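Local coordinates for similar to N-acetyltransferase (Staphylococcus aureus subsp. aureus, PDB 4MBU), which probably transfers an acetyl group from acetyl-coenzyme A to an amine substrate, as a member of the GNAT acetyltransferase family, at residues I83-Y88 with L118-D123. Residues are numbered along the deposited sequence; the frame is centred on the assembly and turned at random.
Sequences IEHSIY and LVAGID. With CD (cadmium ion), chain G.
Two parallel-strand hydrogen bonds join the segments before they splay apart: Val119 N donates to Ile83 O at 2.8 Å, and His85 N to Val119 O at 3.0 Å. The axes of the two segments make an angle of 48°, and the strands part beyond these bonds, giving the V-shaped opening in the central sheet by which the GNAT fold is recognised, where relatives bind the pantetheine arm of acetyl-CoA.

His85 reaches across this divergence. With chi1 at 69° the ring leans back over its own backbone, and this swings the imidazole toward 118-123. CB and CG pass Leu118 CD1, ND1 lies 3.4 Å from that same methyl and 3.3 Å from Val119 O, and CE1 meets Ala120 CB at 3.5 Å. NE2, at the far end, hydrogen-bonds to His133 of helix 127-135. Ile83 CD1 adds its own apolar contact with Leu118 CD1.

From the other face Glu84 extends with CG anti to its backbone N (chi1 172°), carrying CG past Val119 O. OE2 accepts a hydrogen bond from a water 2.6 Å away and forms a salt bridge with Arg74 of the second subunit. That water also donates to His85 O, accepts from Gly121 N at 2.8 Å, and binds the cadmium ion, which Gly121 O contacts directly at 2.5 Å. Where direct strand pairing stops, water therefore bridges the two backbones, and the metal would probably polarise it, strengthening its donation to the carboxylate.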
ATOM      1  N   ILE A  83      -8.769  12.559 -14.897  1.00  8.43           N
ATOM      2  CA  ILE A  83      -7.502  12.880 -15.548  1.00  9.37           C
ATOM      3  C   ILE A  83      -6.358  12.182 -14.826  1.00 11.24           C
ATOM      4  O   ILE A  83      -6.454  11.892 -13.640  1.00  9.16           O
ATOM      5  CB  ILE A  83      -7.236  14.411 -15.550  1.00  5.11           C
ATOM      6  CG1 ILE A  83      -7.699  15.012 -14.228  1.00  7.57           C
ATOM      7  CG2 ILE A  83      -7.958  15.096 -16.725  1.00  5.52           C
ATOM      8  CD1 ILE A  83      -7.261  16.449 -14.018  1.00 12.35           C
ATOM      9  N   GLU A  84      -5.274  11.909 -15.539  1.00  7.08           N
ATOM     10  CA  GLU A  84      -4.075  11.381 -14.910  1.00  3.61           C
ATOM     11  C   GLU A  84      -2.977  12.406 -15.080  1.00  6.31           C
ATOM     12  O   GLU A  84      -2.814  12.984 -16.172  1.00  6.19           O
ATOM     13  CB  GLU A  84      -3.651  10.064 -15.556  1.00  3.63           C
ATOM     14  CG  GLU A  84      -2.283   9.569 -15.069  1.00 11.51           C
ATOM     15  CD  GLU A  84      -1.945   8.176 -15.579  1.00 18.66           C
ATOM     16  OE1 GLU A  84      -2.813   7.548 -16.234  1.00 20.08           O
ATOM     17  OE2 GLU A  84      -0.814   7.697 -15.316  1.00 23.07           O
ATOM     18  N   HIS A  85      -2.224  12.643 -14.011  1.00  8.46           N
ATOM     19  CA  HIS A  85      -1.140  13.622 -14.096  1.00 10.91           C
ATOM     20  C   HIS A  85       0.233  12.985 -14.009  1.00 11.41           C
ATOM     21  O   HIS A  85       0.381  11.837 -13.584  1.00  7.78           O
ATOM     22  CB  HIS A  85      -1.253  14.664 -12.990  1.00 11.39           C
ATOM     23  CG  HIS A  85      -0.974  14.118 -11.630  1.00 12.15           C
ATOM     24  ND1 HIS A  85      -1.892  13.370 -10.927  1.00 12.15           N
ATOM     25  CD2 HIS A  85       0.125  14.207 -10.844  1.00 12.80           C
ATOM     26  CE1 HIS A  85      -1.370  13.023  -9.762  1.00 11.44           C
ATOM     27  NE2 HIS A  85      -0.152  13.522  -9.688  1.00 10.88           N
ATOM     28  N   SER A  86       1.240  13.754 -14.408  1.00  8.34           N
ATOM     29  CA  SER A  86       2.628  13.356 -14.211  1.00 13.35           C
ATOM     30  C   SER A  86       3.500  14.564 -13.895  1.00 13.69           C
ATOM     31  O   SER A  86       3.231  15.690 -14.345  1.00 12.51           O
ATOM     32  CB  SER A  86       3.161  12.562 -15.410  1.00 19.13           C
ATOM     33  OG  SER A  86       2.728  13.108 -16.633  1.00 25.86           O
ATOM     34  N   ILE A  87       4.525  14.319 -13.086  1.00 12.14           N
ATOM     35  CA  ILE A  87       5.424  15.358 -12.605  1.00 13.05           C
ATOM     36  C   ILE A  87       6.854  14.848 -12.724  1.00 16.99           C
ATOM     37  O   ILE A  87       7.145  13.719 -12.339  1.00 12.28           O
ATOM     38  CB  ILE A  87       5.170  15.678 -11.124  1.00 13.82           C
ATOM     39  CG1 ILE A  87       3.749  16.203 -10.900  1.00 14.56           C
ATOM     40  CG2 ILE A  87       6.194  16.691 -10.592  1.00 10.09           C
ATOM     41  CD1 ILE A  87       3.353  16.187  -9.426  1.00 10.77           C
ATOM     42  N   TYR A  88       7.743  15.683 -13.250  1.00 15.99           N
ATOM     43  CA  TYR A  88       9.151  15.329 -13.378  1.00 14.25           C
ATOM     44  C   TYR A  88      10.018  16.472 -12.875  1.00 17.41           C
ATOM     45  O   TYR A  88       9.821  17.624 -13.253  1.00 20.03           O
ATOM     46  CB  TYR A  88       9.485  15.014 -14.833  1.00  8.48           C
ATOM     47  CG  TYR A  88       8.654  13.900 -15.417  1.00 13.18           C
ATOM     48  CD1 TYR A  88       9.009  12.577 -15.223  1.00 16.53           C
ATOM     49  CD2 TYR A  88       7.513  14.174 -16.153  1.00 14.22           C
ATOM     50  CE1 TYR A  88       8.267  11.563 -15.749  1.00 14.54           C
ATOM     51  CE2 TYR A  88       6.758  13.163 -16.688  1.00 13.62           C
ATOM     52  CZ  TYR A  88       7.145  11.856 -16.475  1.00 17.31           C
ATOM     53  OH  TYR A  88       6.410  10.825 -16.989  1.00 22.36           O
ATOM     54  N   LEU A 118      -8.547  12.794  -9.923  1.00  9.78           N
ATOM     55  CA  LEU A 118      -7.163  12.909 -10.395  1.00  5.47           C
ATOM     56  C   LEU A 118      -6.387  11.644 -10.024  1.00 10.88           C
ATOM     57  O   LEU A 118      -6.345  11.247  -8.852  1.00 10.06           O
ATOM     58  CB  LEU A 118      -6.498  14.164  -9.809  1.00  7.02           C
ATOM     59  CG  LEU A 118      -5.048  14.510 -10.187  1.00  9.54           C
ATOM     60  CD1 LEU A 118      -4.934  14.668 -11.688  1.00  7.22           C
ATOM     61  CD2 LEU A 118      -4.609  15.794  -9.497  1.00  7.42           C
ATOM     62  N   VAL A 119      -5.782  11.012 -11.026  1.00  7.48           N
ATOM     63  CA  VAL A 119      -5.094   9.729 -10.858  1.00  6.26           C
ATOM     64  C   VAL A 119      -3.581   9.854 -11.118  1.00 13.91           C
ATOM     65  O   VAL A 119      -3.138  10.541 -12.053  1.00 17.13           O
ATOM     66  CB  VAL A 119      -5.674   8.631 -11.792  1.00 12.84           C
ATOM     67  CG1 VAL A 119      -4.970   7.297 -11.549  1.00 12.93           C
ATOM     68  CG2 VAL A 119      -7.185   8.464 -11.596  1.00 12.61           C
ATOM     69  N   ALA A 120      -2.804   9.211 -10.248  1.00 13.94           N
ATOM     70  CA  ALA A 120      -1.362   9.087 -10.398  1.00 10.83           C
ATOM     71  C   ALA A 120      -1.016   7.621 -10.564  1.00 12.75           C
ATOM     72  O   ALA A 120      -1.413   6.783  -9.740  1.00 10.04           O
ATOM     73  CB  ALA A 120      -0.647   9.629  -9.175  1.00 11.07           C
ATOM     74  N   GLY A 121      -0.289   7.307 -11.631  1.00 12.47           N
ATOM     75  CA  GLY A 121       0.334   6.000 -11.744  1.00 14.31           C
ATOM     76  C   GLY A 121       1.747   6.121 -11.205  1.00 14.91           C
ATOM     77  O   GLY A 121       2.575   6.772 -11.803  1.00 17.48           O
ATOM     78  N   ILE A 122       2.035   5.521 -10.060  1.00 13.63           N
ATOM     79  CA  ILE A 122       3.350   5.683  -9.455  1.00  4.96           C
ATOM     80  C   ILE A 122       3.997   4.314  -9.314  1.00 14.12           C
ATOM     81  O   ILE A 122       3.370   3.391  -8.791  1.00  9.15           O
ATOM     82  CB  ILE A 122       3.227   6.302  -8.047  1.00 10.48           C
ATOM     83  CG1 ILE A 122       2.430   7.609  -8.073  1.00  7.96           C
ATOM     84  CG2 ILE A 122       4.593   6.540  -7.439  1.00  7.97           C
ATOM     85  CD1 ILE A 122       2.167   8.167  -6.673  1.00  8.96           C
ATOM     86  N   ASP A 123       5.244   4.170  -9.759  1.00 11.82           N
ATOM     87  CA  ASP A 123       5.934   2.888  -9.601  1.00 15.35           C
ATOM     88  C   ASP A 123       5.996   2.577  -8.109  1.00 14.03           C
ATOM     89  O   ASP A 123       6.251   3.479  -7.315  1.00  9.40           O
ATOM     90  CB  ASP A 123       7.349   2.953 -10.174  1.00 15.11           C
ATOM     91  CG  ASP A 123       8.022   1.594 -10.192  1.00 19.14           C
ATOM     92  OD1 ASP A 123       7.626   0.756 -11.035  1.00 15.25           O
ATOM     93  OD2 ASP A 123       8.928   1.356  -9.356  1.00 20.72           O
TER
HETATM   94 CD    CD G 205       3.039   8.537 -13.495  0.56 18.96          CD
HETATM   95  O   HOH W   1       0.587   9.086 -13.609  1.00 14.70           O